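Local coordinates for putative uncharacterized protein lp_3323 (Lactobacillus plantarum, PDB 3DC7), which is of unknown function but belongs to the GDSL-like lipase/acylhydrolase family of SGNH hydrolases and so probably cleaves ester bonds in a substrate not yet identified, at residues Phe134-His139 with Val175-Leu180; Gln99-Tyr104 with Ser160-Ala165; Gly62-Ser67 with Val92-Arg97; Thr39-Asp44 with Ala207-Ile212. All coordinates share one frame; numbering follows the deposited sequence.

Contact 1 (Phe134-His139 with Val175-Leu180); sequences FISAIH and VPHLSL
Phe134 N donates to Pro176 O, Leu178 N to Phe134 O at 2.8 Å, and Ser136 N to Leu178 O, zipping the two main chains in parallel register. Strand 134-136 and strand 177-179 thus pair at the edge of the central sheet of the SGNH-hydrolase fold, joined in the chain by helix 159-173 as a beta-alpha-beta crossover. A weak bond from Leu180 N to Ser136 O extends the ladder to the first turn of helix 180-183.

The apolar face is tightly packed. Leu180 lays its isobutyl group obliquely over the inner strand, with CG 3.8 Å from Ile135 CG2, while CB reaches to 3.9 Å from Ile138 CG1. Phe89 of strand 85-89 touches both Ile135 and Leu180.

The other face is mixed. At one end Phe134 CD2 packs 3.6 Å from Val175 CG1, both side chains resting on Leu120 of helix 112-126. Solvent reaches the partly exposed His177, where a sulfate, probably from the crystallisation liquor, lies about 3 Å from the side chain. Its CG stands anti to the backbone N (chi1 170°), which swings the imidazole edge back across strand 134-136. NE2 donates to Ser136 OG at 2.9 Å, nearly in the ring plane, and CD2 passes Phe134 O at 3.4 Å. The buried Ser136 OG and Ser179 OG both bond to the carboxylate of Glu163 on the crossover helix, and Ser179 OG also caps Arg182 N.

Ser136 OG accepts from the imidazole, consistent with its own proton being turned to Glu163, whose carboxylate would probably favour a protonated His177.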
loop_
_atom_site.group_PDB
_atom_site.type_symbol
_atom_site.label_atom_id
_atom_site.label_comp_id
_atom_site.label_asym_id
_atom_site.label_seq_id
_atom_site.Cartn_x
_atom_site.Cartn_y
_atom_site.Cartn_z
ATOM N N PHE A 134 -6.281 -0.593 -12.079
ATOM C CA PHE A 134 -5.429 0.312 -12.835
ATOM C C PHE A 134 -3.981 -0.092 -12.661
ATOM O O PHE A 134 -3.514 -0.260 -11.534
ATOM C CB PHE A 134 -5.624 1.752 -12.358
ATOM C CG PHE A 134 -6.566 2.544 -13.208
ATOM C CD1 PHE A 134 -6.127 3.675 -13.879
ATOM C CD2 PHE A 134 -7.895 2.144 -13.358
ATOM C CE1 PHE A 134 -6.994 4.411 -14.678
ATOM C CE2 PHE A 134 -8.769 2.871 -14.162
ATOM C CZ PHE A 134 -8.317 4.003 -14.820
ATOM N N ILE A 135 -3.281 -0.259 -13.779
ATOM C CA ILE A 135 -1.866 -0.632 -13.761
ATOM C C ILE A 135 -1.046 0.535 -14.302
ATOM O O ILE A 135 -1.295 0.999 -15.409
ATOM C CB ILE A 135 -1.595 -1.909 -14.599
ATOM C CG1 ILE A 135 -2.502 -3.064 -14.136
ATOM C CG2 ILE A 135 -0.152 -2.303 -14.475
ATOM C CD1 ILE A 135 -2.656 -4.156 -15.160
ATOM N N SER A 136 -0.088 1.025 -13.519
ATOM C CA SER A 136 0.833 2.054 -14.027
ATOM C C SER A 136 2.238 1.488 -14.255
ATOM O O SER A 136 2.678 0.588 -13.536
ATOM C CB SER A 136 0.868 3.259 -13.098
ATOM O OG SER A 136 1.346 2.897 -11.819
ATOM N N ALA A 137 2.938 2.040 -15.241
ATOM C CA ALA A 137 4.158 1.451 -15.797
ATOM C C ALA A 137 5.411 1.568 -14.949
ATOM O O ALA A 137 5.529 2.428 -14.085
ATOM C CB ALA A 137 4.427 2.030 -17.176
ATOM N N ILE A 138 6.345 0.668 -15.233
ATOM C CA ILE A 138 7.727 0.711 -14.753
ATOM C C ILE A 138 8.400 2.062 -15.072
ATOM O O ILE A 138 8.096 2.693 -16.102
ATOM C CB ILE A 138 8.516 -0.470 -15.376
ATOM C CG1 ILE A 138 7.885 -1.795 -14.922
ATOM C CG2 ILE A 138 10.020 -0.429 -15.009
ATOM C CD1 ILE A 138 7.964 -2.881 -15.946
ATOM N N HIS A 139 9.269 2.504 -14.160
ATOM C CA HIS A 139 10.148 3.660 -14.366
ATOM C C HIS A 139 10.929 3.429 -15.655
ATOM O O HIS A 139 11.623 2.423 -15.789
ATOM C CB HIS A 139 11.125 3.812 -13.184
ATOM C CG HIS A 139 11.757 5.171 -13.078
ATOM N ND1 HIS A 139 12.370 5.802 -14.143
ATOM C CD2 HIS A 139 11.889 6.012 -12.025
ATOM C CE1 HIS A 139 12.831 6.980 -13.757
ATOM N NE2 HIS A 139 12.557 7.130 -12.476
ATOM N N VAL A 175 -11.003 2.359 -7.045
ATOM C CA VAL A 175 -10.389 1.420 -7.971
ATOM C C VAL A 175 -8.982 1.027 -7.531
ATOM O O VAL A 175 -8.105 1.876 -7.486
ATOM C CB VAL A 175 -10.322 1.998 -9.421
ATOM C CG1 VAL A 175 -9.591 1.021 -10.349
ATOM C CG2 VAL A 175 -11.708 2.289 -9.929
ATOM N N PRO A 176 -8.756 -0.271 -7.246
ATOM C CA PRO A 176 -7.414 -0.715 -6.857
ATOM C C PRO A 176 -6.340 -0.292 -7.861
ATOM O O PRO A 176 -6.599 -0.187 -9.070
ATOM C CB PRO A 176 -7.545 -2.236 -6.811
ATOM C CG PRO A 176 -9.002 -2.464 -6.483
ATOM C CD PRO A 176 -9.715 -1.389 -7.278
ATOM N N HIS A 177 -5.151 -0.008 -7.353
ATOM C CA HIS A 177 -4.083 0.487 -8.200
ATOM C C HIS A 177 -2.855 -0.367 -7.999
ATOM O O HIS A 177 -2.308 -0.399 -6.911
ATOM C CB HIS A 177 -3.781 1.970 -7.901
ATOM C CG HIS A 177 -2.530 2.480 -8.560
ATOM N ND1 HIS A 177 -1.627 3.295 -7.912
ATOM C CD2 HIS A 177 -2.024 2.276 -9.802
ATOM C CE1 HIS A 177 -0.625 3.580 -8.726
ATOM N NE2 HIS A 177 -0.839 2.972 -9.880
ATOM N N LEU A 178 -2.444 -1.067 -9.052
ATOM C CA LEU A 178 -1.203 -1.824 -9.054
ATOM C C LEU A 178 -0.082 -0.991 -9.685
ATOM O O LEU A 178 -0.090 -0.734 -10.897
ATOM C CB LEU A 178 -1.384 -3.139 -9.824
ATOM C CG LEU A 178 -0.149 -3.993 -10.166
ATOM C CD1 LEU A 178 0.704 -4.318 -8.948
ATOM C CD2 LEU A 178 -0.594 -5.279 -10.835
ATOM N N SER A 179 0.882 -0.578 -8.869
ATOM C CA SER A 179 1.962 0.271 -9.352
ATOM C C SER A 179 3.194 -0.545 -9.695
ATOM O O SER A 179 3.969 -0.894 -8.795
ATOM C CB SER A 179 2.319 1.309 -8.299
ATOM O OG SER A 179 3.482 2.015 -8.694
ATOM N N LEU A 180 3.379 -0.864 -10.982
ATOM C CA LEU A 180 4.619 -1.546 -11.414
ATOM C C LEU A 180 5.811 -0.628 -11.189
ATOM O O LEU A 180 6.934 -1.072 -10.966
ATOM C CB LEU A 180 4.558 -1.957 -12.879
ATOM C CG LEU A 180 3.443 -2.899 -13.314
ATOM C CD1 LEU A 180 3.596 -3.183 -14.791
ATOM C CD2 LEU A 180 3.478 -4.196 -12.499
#

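Contact 2 (Gln99-Tyr104 with Ser160-Ala165); sequences QPLGQY and SDYEAA
The Tyr162 ring presents one face to Leu101, whose CD1 sits over the ring centre as a CH-pi contact, 3.9 Å from the centroid and 12° off the normal. At the ring edge, in plane, lies Gln99 O, and the ring of Phe112 from helix 112-126 meets Tyr162 at about 55°. The contact ties the loop after helix 92-96 to helix 159-173, the crossover helix of the alpha/beta SGNH-hydrolase fold.

Tyr162 OH donates to Gln99 O at 2.6 Å, nearly along the C=O axis, and the same hydroxyl bonds to Asn153 ND2, so two partners fix the phenol end. The ring projects from the helix toward the loop, its flank passing Asp94. A phenylalanine in place of Tyr162 would keep the ring under Leu101 but would probably cost Gln99 O this donor and Asn153 ND2 one of its partners.

Leu101 reaches its partners with CG anti to its own N (chi1 -178°), spreading its two methyls along the helix. The first covers the ring and also approaches Ala165 CB. The second crosses the side chain of Asp161, whose carboxylate turns to a salt bridge with Arg158, and there Leu101 CD2 lies 3.9 Å from Asp161 CB.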
loop_
_atom_site.group_PDB
_atom_site.type_symbol
_atom_site.label_atom_id
_atom_site.label_comp_id
_atom_site.label_asym_id
_atom_site.label_seq_id
_atom_site.Cartn_x
_atom_site.Cartn_y
_atom_site.Cartn_z
ATOM N N GLN A 99 1.554 14.827 -22.331
ATOM C CA GLN A 99 0.181 15.204 -21.965
ATOM C C GLN A 99 0.256 16.190 -20.794
ATOM O O GLN A 99 0.885 15.888 -19.781
ATOM C CB GLN A 99 -0.645 13.969 -21.582
ATOM C CG GLN A 99 -2.130 14.224 -21.246
ATOM C CD GLN A 99 -2.972 14.522 -22.475
ATOM O OE1 GLN A 99 -3.577 15.603 -22.597
ATOM N NE2 GLN A 99 -3.004 13.573 -23.407
ATOM N N PRO A 100 -0.363 17.389 -20.926
ATOM C CA PRO A 100 -0.340 18.262 -19.747
ATOM C C PRO A 100 -0.869 17.485 -18.553
ATOM O O PRO A 100 -1.822 16.707 -18.698
ATOM C CB PRO A 100 -1.290 19.406 -20.125
ATOM C CG PRO A 100 -1.195 19.464 -21.636
ATOM C CD PRO A 100 -1.088 18.009 -22.056
ATOM N N LEU A 101 -0.225 17.654 -17.406
ATOM C CA LEU A 101 -0.607 16.923 -16.204
ATOM C C LEU A 101 -1.913 17.450 -15.624
ATOM O O LEU A 101 -2.792 16.676 -15.230
ATOM C CB LEU A 101 0.503 16.989 -15.156
ATOM C CG LEU A 101 0.264 16.228 -13.852
ATOM C CD1 LEU A 101 0.129 14.743 -14.095
ATOM C CD2 LEU A 101 1.367 16.524 -12.861
ATOM N N GLY A 102 -2.045 18.771 -15.585
ATOM C CA GLY A 102 -3.191 19.382 -14.967
ATOM C C GLY A 102 -3.083 19.286 -13.463
ATOM O O GLY A 102 -1.999 19.102 -12.914
ATOM N N GLN A 103 -4.229 19.387 -12.808
ATOM C CA GLN A 103 -4.308 19.552 -11.368
ATOM C C GLN A 103 -5.484 18.711 -10.856
ATOM O O GLN A 103 -6.498 18.538 -11.542
ATOM C CB GLN A 103 -4.528 21.041 -11.075
ATOM C CG GLN A 103 -4.302 21.464 -9.652
ATOM C CD GLN A 103 -4.169 22.979 -9.492
ATOM O OE1 GLN A 103 -3.658 23.684 -10.381
ATOM N NE2 GLN A 103 -4.617 23.485 -8.342
ATOM N N TYR A 104 -5.334 18.171 -9.654
ATOM C CA TYR A 104 -6.396 17.407 -9.014
ATOM C C TYR A 104 -7.679 18.256 -8.964
ATOM O O TYR A 104 -7.670 19.380 -8.478
ATOM C CB TYR A 104 -5.938 16.972 -7.619
ATOM C CG TYR A 104 -6.955 16.185 -6.837
ATOM C CD1 TYR A 104 -7.655 16.776 -5.785
ATOM C CD2 TYR A 104 -7.211 14.855 -7.135
ATOM C CE1 TYR A 104 -8.595 16.057 -5.044
ATOM C CE2 TYR A 104 -8.150 14.122 -6.410
ATOM C CZ TYR A 104 -8.839 14.737 -5.363
ATOM O OH TYR A 104 -9.773 14.030 -4.635
ATOM N N SER A 160 6.912 10.130 -11.948
ATOM C CA SER A 160 6.265 9.981 -10.639
ATOM C C SER A 160 5.170 11.012 -10.342
ATOM O O SER A 160 4.373 10.814 -9.426
ATOM C CB SER A 160 7.302 9.991 -9.518
ATOM O OG SER A 160 7.927 11.264 -9.425
ATOM N N ASP A 161 5.125 12.111 -11.099
ATOM C CA ASP A 161 3.994 13.061 -10.982
ATOM C C ASP A 161 2.719 12.491 -11.602
ATOM O O ASP A 161 1.623 12.693 -11.079
ATOM C CB ASP A 161 4.334 14.400 -11.614
ATOM C CG ASP A 161 5.401 15.141 -10.852
ATOM O OD1 ASP A 161 5.334 15.141 -9.604
ATOM O OD2 ASP A 161 6.314 15.719 -11.484
ATOM N N TYR A 162 2.881 11.761 -12.709
ATOM C CA TYR A 162 1.764 11.066 -13.363
ATOM C C TYR A 162 1.336 9.844 -12.564
ATOM O O TYR A 162 0.157 9.597 -12.350
ATOM C CB TYR A 162 2.155 10.665 -14.782
ATOM C CG TYR A 162 2.343 11.847 -15.709
ATOM C CD1 TYR A 162 3.485 12.644 -15.634
ATOM C CD2 TYR A 162 1.384 12.166 -16.660
ATOM C CE1 TYR A 162 3.654 13.723 -16.480
ATOM C CE2 TYR A 162 1.551 13.248 -17.510
ATOM C CZ TYR A 162 2.688 14.015 -17.413
ATOM O OH TYR A 162 2.859 15.082 -18.246
ATOM N N GLU A 163 2.317 9.086 -12.123
ATOM C CA GLU A 163 2.116 7.970 -11.208
ATOM C C GLU A 163 1.318 8.380 -9.946
ATOM O O GLU A 163 0.407 7.670 -9.544
ATOM C CB GLU A 163 3.485 7.359 -10.878
ATOM C CG GLU A 163 3.514 6.418 -9.684
ATOM C CD GLU A 163 2.780 5.117 -9.958
ATOM O OE1 GLU A 163 2.560 4.802 -11.151
ATOM O OE2 GLU A 163 2.421 4.425 -8.978
ATOM N N ALA A 164 1.622 9.539 -9.363
ATOM C CA ALA A 164 0.865 10.057 -8.213
ATOM C C ALA A 164 -0.571 10.468 -8.561
ATOM O O ALA A 164 -1.493 10.259 -7.760
ATOM C CB ALA A 164 1.604 11.218 -7.553
ATOM N N ALA A 165 -0.757 11.038 -9.754
ATOM C CA ALA A 165 -2.088 11.384 -10.268
ATOM C C ALA A 165 -2.995 10.143 -10.350
ATOM O O ALA A 165 -4.138 10.163 -9.878
ATOM C CB ALA A 165 -1.975 12.084 -11.641
#

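Contact 3 (Gly62-Ser67 with Val92-Arg97); sequences GSTIGS and VNDYGR
Asp94 grips two successive backbone amides of the loop 62-67 with its carboxylate. OD2 accepts from Ile65 N at 2.7 Å (164°) and OD1 from Gly66 N at 2.8 Å (173°), each through its syn lone pair, so both bonds fix the rotation of the group; OD1 has a further weak bond from Ile65 N. Asn93 and Asp94 belong to a GxND sequence, consistent with the third conserved block of SGNH hydrolases, in which the asparagine lines the oxyanion hole of relatives; Gly62 probably corresponds to the glycine of their second block.

Just past the C-terminal end of the helix, Arg97 NH1 donates to Gly62 O at 2.7 Å, the oxygen lying in the guanidinium plane; a bend at chi3 (83°) turns the group back to the loop. The same guanidinium makes a cation-pi contact with Tyr69. A water bridges the segments, accepting from Asn93 N and donating to Ser63 O at 3.1 Å.

Packing is thinner. Ile65 crosses Asp94 at about a right angle before it turns to helix 112-126. Thr64 rests its methyl on the helix backbone, CG2 being 3.7 Å from Asn93 C, while its OG1 donates within the loop to Gly66 O at 2.7 Å, from above the carbonyl plane.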
loop_
_atom_site.group_PDB
_atom_site.type_symbol
_atom_site.label_atom_id
_atom_site.label_comp_id
_atom_site.label_asym_id
_atom_site.label_seq_id
_atom_site.Cartn_x
_atom_site.Cartn_y
_atom_site.Cartn_z
ATOM N N GLY A 62 1.098 3.710 -28.623
ATOM C CA GLY A 62 1.264 5.149 -28.499
ATOM C C GLY A 62 0.161 5.887 -27.774
ATOM O O GLY A 62 0.277 7.091 -27.556
ATOM N N SER A 63 -0.889 5.165 -27.384
ATOM C CA SER A 63 -2.093 5.766 -26.814
ATOM C C SER A 63 -1.890 6.386 -25.415
ATOM O O SER A 63 -1.235 5.817 -24.554
ATOM C CB SER A 63 -3.238 4.728 -26.805
ATOM O OG SER A 63 -4.334 5.149 -26.007
ATOM N N THR A 64 -2.473 7.558 -25.203
ATOM C CA THR A 64 -2.435 8.236 -23.915
ATOM C C THR A 64 -3.793 8.046 -23.252
ATOM O O THR A 64 -4.745 7.633 -23.905
ATOM C CB THR A 64 -2.208 9.742 -24.117
ATOM O OG1 THR A 64 -3.199 10.252 -25.041
ATOM C CG2 THR A 64 -0.783 10.011 -24.643
ATOM N N ILE A 65 -3.885 8.329 -21.959
ATOM C CA ILE A 65 -5.191 8.369 -21.285
ATOM C C ILE A 65 -5.923 9.649 -21.710
ATOM O O ILE A 65 -7.121 9.630 -21.991
ATOM C CB ILE A 65 -5.043 8.293 -19.754
ATOM C CG1 ILE A 65 -4.595 6.884 -19.342
ATOM C CG2 ILE A 65 -6.357 8.652 -19.079
ATOM C CD1 ILE A 65 -4.235 6.747 -17.893
ATOM N N GLY A 66 -5.174 10.749 -21.770
ATOM C CA GLY A 66 -5.714 12.035 -22.199
ATOM C C GLY A 66 -5.842 12.209 -23.705
ATOM O O GLY A 66 -5.585 11.275 -24.493
ATOM N N SER A 67 -6.197 13.433 -24.094
ATOM C CA SER A 67 -6.554 13.769 -25.471
ATOM C C SER A 67 -5.504 13.627 -26.584
ATOM O O SER A 67 -5.872 13.644 -27.764
ATOM C CB SER A 67 -7.095 15.192 -25.504
ATOM O OG SER A 67 -6.059 16.113 -25.226
ATOM N N VAL A 92 2.126 5.988 -19.323
ATOM C CA VAL A 92 3.512 6.140 -19.725
ATOM C C VAL A 92 3.646 7.019 -20.968
ATOM O O VAL A 92 4.617 7.764 -21.093
ATOM C CB VAL A 92 4.269 4.792 -19.873
ATOM C CG1 VAL A 92 4.066 4.172 -21.251
ATOM C CG2 VAL A 92 5.752 5.031 -19.633
ATOM N N ASN A 93 2.656 6.948 -21.860
ATOM C CA ASN A 93 2.608 7.848 -23.019
ATOM C C ASN A 93 2.166 9.248 -22.631
ATOM O O ASN A 93 2.657 10.230 -23.181
ATOM C CB ASN A 93 1.709 7.300 -24.131
ATOM C CG ASN A 93 2.291 6.065 -24.793
ATOM O OD1 ASN A 93 1.580 5.080 -25.029
ATOM N ND2 ASN A 93 3.591 6.108 -25.091
ATOM N N ASP A 94 1.249 9.348 -21.675
ATOM C CA ASP A 94 0.900 10.664 -21.163
ATOM C C ASP A 94 2.157 11.350 -20.625
ATOM O O ASP A 94 2.395 12.525 -20.905
ATOM C CB ASP A 94 -0.193 10.571 -20.118
ATOM C CG ASP A 94 -1.456 9.904 -20.660
ATOM O OD1 ASP A 94 -2.493 10.602 -20.821
ATOM O OD2 ASP A 94 -1.414 8.673 -20.924
ATOM N N TYR A 95 2.983 10.604 -19.893
ATOM C CA TYR A 95 4.276 11.143 -19.449
ATOM C C TYR A 95 5.209 11.438 -20.639
ATOM O O TYR A 95 5.594 12.578 -20.852
ATOM C CB TYR A 95 4.974 10.231 -18.422
ATOM C CG TYR A 95 6.432 10.593 -18.192
ATOM C CD1 TYR A 95 6.783 11.770 -17.516
ATOM C CD2 TYR A 95 7.459 9.786 -18.688
ATOM C CE1 TYR A 95 8.112 12.122 -17.333
ATOM C CE2 TYR A 95 8.791 10.130 -18.504
ATOM C CZ TYR A 95 9.109 11.295 -17.828
ATOM O OH TYR A 95 10.423 11.629 -17.622
ATOM N N GLY A 96 5.528 10.410 -21.419
ATOM C CA GLY A 96 6.546 10.508 -22.457
ATOM C C GLY A 96 6.169 11.296 -23.698
ATOM O O GLY A 96 7.036 11.764 -24.422
ATOM N N ARG A 97 4.874 11.446 -23.957
ATOM C CA ARG A 97 4.442 12.215 -25.119
ATOM C C ARG A 97 3.827 13.563 -24.706
ATOM O O ARG A 97 3.077 14.179 -25.463
ATOM C CB ARG A 97 3.503 11.384 -25.995
ATOM C CG ARG A 97 4.020 9.961 -26.243
ATOM C CD ARG A 97 3.137 9.177 -27.194
ATOM N NE ARG A 97 3.461 9.472 -28.584
ATOM C CZ ARG A 97 2.787 9.012 -29.633
ATOM N NH1 ARG A 97 1.719 8.247 -29.459
ATOM N NH2 ARG A 97 3.163 9.347 -30.867
HETATM O O HOH W 1 0.089 5.446 -21.820
#

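Contact 4 (Thr39-Asp44 with Ala207-Ile212)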
loop_
_atom_site.group_PDB
_atom_site.type_symbol
_atom_site.label_atom_id
_atom_site.label_comp_id
_atom_site.label_asym_id
_atom_site.label_seq_id
_atom_site.Cartn_x
_atom_site.Cartn_y
_atom_site.Cartn_z
ATOM N N THR A 39 6.651 -10.625 -28.328
ATOM C CA THR A 39 5.669 -11.525 -28.922
ATOM C C THR A 39 4.670 -12.090 -27.915
ATOM O O THR A 39 3.555 -12.438 -28.298
ATOM C CB THR A 39 6.335 -12.667 -29.728
ATOM O OG1 THR A 39 7.268 -13.370 -28.900
ATOM C CG2 THR A 39 7.072 -12.099 -30.954
ATOM N N VAL A 40 5.066 -12.170 -26.638
ATOM C CA VAL A 40 4.227 -12.760 -25.592
ATOM C C VAL A 40 3.995 -11.776 -24.442
ATOM O O VAL A 40 4.885 -11.539 -23.630
ATOM C CB VAL A 40 4.829 -14.072 -25.035
ATOM C CG1 VAL A 40 3.853 -14.729 -24.060
ATOM C CG2 VAL A 40 5.186 -15.039 -26.173
ATOM N N HIS A 41 2.788 -11.225 -24.386
ATOM C CA HIS A 41 2.447 -10.161 -23.446
ATOM C C HIS A 41 1.929 -10.719 -22.120
ATOM O O HIS A 41 1.579 -11.886 -22.027
ATOM C CB HIS A 41 1.408 -9.225 -24.065
ATOM C CG HIS A 41 1.932 -8.404 -25.203
ATOM N ND1 HIS A 41 2.071 -8.904 -26.480
ATOM C CD2 HIS A 41 2.340 -7.114 -25.257
ATOM C CE1 HIS A 41 2.545 -7.956 -27.269
ATOM N NE2 HIS A 41 2.722 -6.862 -26.551
ATOM N N TYR A 42 1.874 -9.877 -21.102
ATOM C CA TYR A 42 1.394 -10.304 -19.788
ATOM C C TYR A 42 -0.020 -10.900 -19.875
ATOM O O TYR A 42 -0.313 -11.909 -19.229
ATOM C CB TYR A 42 1.442 -9.148 -18.774
ATOM C CG TYR A 42 0.459 -8.055 -19.091
ATOM C CD1 TYR A 42 -0.826 -8.063 -18.539
ATOM C CD2 TYR A 42 0.791 -7.041 -19.982
ATOM C CE1 TYR A 42 -1.760 -7.069 -18.867
ATOM C CE2 TYR A 42 -0.124 -6.041 -20.313
ATOM C CZ TYR A 42 -1.397 -6.062 -19.753
ATOM O OH TYR A 42 -2.291 -5.075 -20.076
ATOM N N HIS A 43 -0.884 -10.291 -20.687
ATOM C CA HIS A 43 -2.261 -10.760 -20.779
ATOM C C HIS A 43 -2.378 -12.080 -21.562
ATOM O O HIS A 43 -3.340 -12.819 -21.377
ATOM C CB HIS A 43 -3.185 -9.679 -21.335
ATOM C CG HIS A 43 -2.756 -9.148 -22.658
ATOM N ND1 HIS A 43 -3.163 -9.711 -23.850
ATOM C CD2 HIS A 43 -1.939 -8.117 -22.982
ATOM C CE1 HIS A 43 -2.626 -9.039 -24.854
ATOM N NE2 HIS A 43 -1.873 -8.072 -24.353
ATOM N N ASP A 44 -1.398 -12.376 -22.414
ATOM C CA ASP A 44 -1.367 -13.640 -23.151
ATOM C C ASP A 44 -1.020 -14.778 -22.196
ATOM O O ASP A 44 -1.614 -15.865 -22.257
ATOM C CB ASP A 44 -0.353 -13.573 -24.291
ATOM C CG ASP A 44 -0.810 -12.676 -25.429
ATOM O OD1 ASP A 44 -2.024 -12.652 -25.725
ATOM O OD2 ASP A 44 0.042 -11.992 -26.042
ATOM N N ALA A 207 10.771 -11.399 -21.194
ATOM C CA ALA A 207 11.136 -11.624 -19.786
ATOM C C ALA A 207 10.438 -10.623 -18.858
ATOM O O ALA A 207 10.015 -10.967 -17.751
ATOM C CB ALA A 207 12.668 -11.571 -19.603
ATOM N N GLY A 208 10.311 -9.384 -19.327
ATOM C CA GLY A 208 9.653 -8.314 -18.570
ATOM C C GLY A 208 8.176 -8.588 -18.448
ATOM O O GLY A 208 7.577 -8.358 -17.395
ATOM N N HIS A 209 7.593 -9.108 -19.523
ATOM C CA HIS A 209 6.201 -9.512 -19.520
ATOM C C HIS A 209 5.893 -10.674 -18.585
ATOM O O HIS A 209 4.830 -10.684 -17.976
ATOM C CB HIS A 209 5.698 -9.788 -20.931
ATOM C CG HIS A 209 5.366 -8.543 -21.690
ATOM N ND1 HIS A 209 4.143 -7.918 -21.586
ATOM C CD2 HIS A 209 6.106 -7.788 -22.537
ATOM C CE1 HIS A 209 4.133 -6.843 -22.354
ATOM N NE2 HIS A 209 5.313 -6.741 -22.943
ATOM N N ARG A 210 6.801 -11.639 -18.457
ATOM C CA ARG A 210 6.619 -12.743 -17.519
ATOM C C ARG A 210 6.562 -12.206 -16.090
ATOM O O ARG A 210 5.739 -12.642 -15.271
ATOM C CB ARG A 210 7.742 -13.770 -17.673
ATOM C CG ARG A 210 7.606 -14.624 -18.920
ATOM C CD ARG A 210 8.490 -15.857 -18.864
ATOM N NE ARG A 210 9.915 -15.548 -18.958
ATOM C CZ ARG A 210 10.556 -15.274 -20.091
ATOM N NH1 ARG A 210 9.906 -15.247 -21.249
ATOM N NH2 ARG A 210 11.856 -15.017 -20.064
ATOM N N VAL A 211 7.447 -11.251 -15.805
ATOM C CA VAL A 211 7.482 -10.579 -14.494
ATOM C C VAL A 211 6.143 -9.886 -14.236
ATOM O O VAL A 211 5.537 -10.073 -13.179
ATOM C CB VAL A 211 8.652 -9.559 -14.378
ATOM C CG1 VAL A 211 8.492 -8.668 -13.148
ATOM C CG2 VAL A 211 9.997 -10.274 -14.322
ATOM N N ILE A 212 5.680 -9.108 -15.213
ATOM C CA ILE A 212 4.434 -8.352 -15.080
ATOM C C ILE A 212 3.232 -9.256 -14.804
ATOM O O ILE A 212 2.400 -8.940 -13.957
ATOM C CB ILE A 212 4.190 -7.452 -16.322
ATOM C CG1 ILE A 212 5.193 -6.298 -16.322
ATOM C CG2 ILE A 212 2.753 -6.916 -16.335
ATOM C CD1 ILE A 212 5.288 -5.566 -17.638
#
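Tyr42 and His209 supply the hydrogen bond of this contact, between the start of helix 42-50 and helix 206-223 of the SGNH-hydrolase fold. Tyr42 N donates to His209 ND1 at 3.0 Å, a bent and weak bond (135°). His41, the N-cap residue, donates its N-H to Asp44 OD2 in the first turn of the helix, at 3.3 Å.

One aromatic pair lies beside the bond. The ring of His41 turns its edge to the face of His209 in an offset edge-to-face arrangement, centroids 4.8 Å apart and planes at 71°. Tyr42 holds CG between its backbone N and carbonyl (chi1 68°), which carries the ring edge beside His209; there CD2 lies in the plane of the His209 ring, 3.8 Å from ND1, while the hydroxyl goes on to Thr32.

Apolar and close contacts complete the seam. Tyr42 CB packs 3.6 Å from Ile212 CG2, one turn along from His209. Val40 O lies 3.3 Å from His209 CB.

Shortening His209 to alanine removes ND1, is likely to leave the Tyr42 amide without this acceptor, and would probably open a gap beside the His41 ring.

The amide can only donate, so if this weak bond holds, ND1 would be the unprotonated nitrogen; the nearby start of helix 42-50 would probably disfavour a charged imidazole.

How the contacts relate
Contact 1 forms the hub, with its centre 14 to 15 Å from those of the other three. Glu163, on the helix of contact 2, reaches Ser136 and Ser179 of contact 1, while Leu180 CD1 of contact 1 packs 3.8 Å from Ile212 CG1 of contact 4. Contacts 2 and 3 adjoin, centres 11 Å apart, and Gln99 N probably bonds to Asp94 O at 2.8 Å. Contacts 2 and 4 lie on opposite sides of the chain's centre, 27 Å between their centres. Contact 3 is probably nearest the active site, since Asn93 touches Asp29 of the GDS sequence. A sulfate, probably from the crystallisation liquor, lies about 3 Å from the His177 side chain, and a sodium ion about 8 Å from that of Ser179.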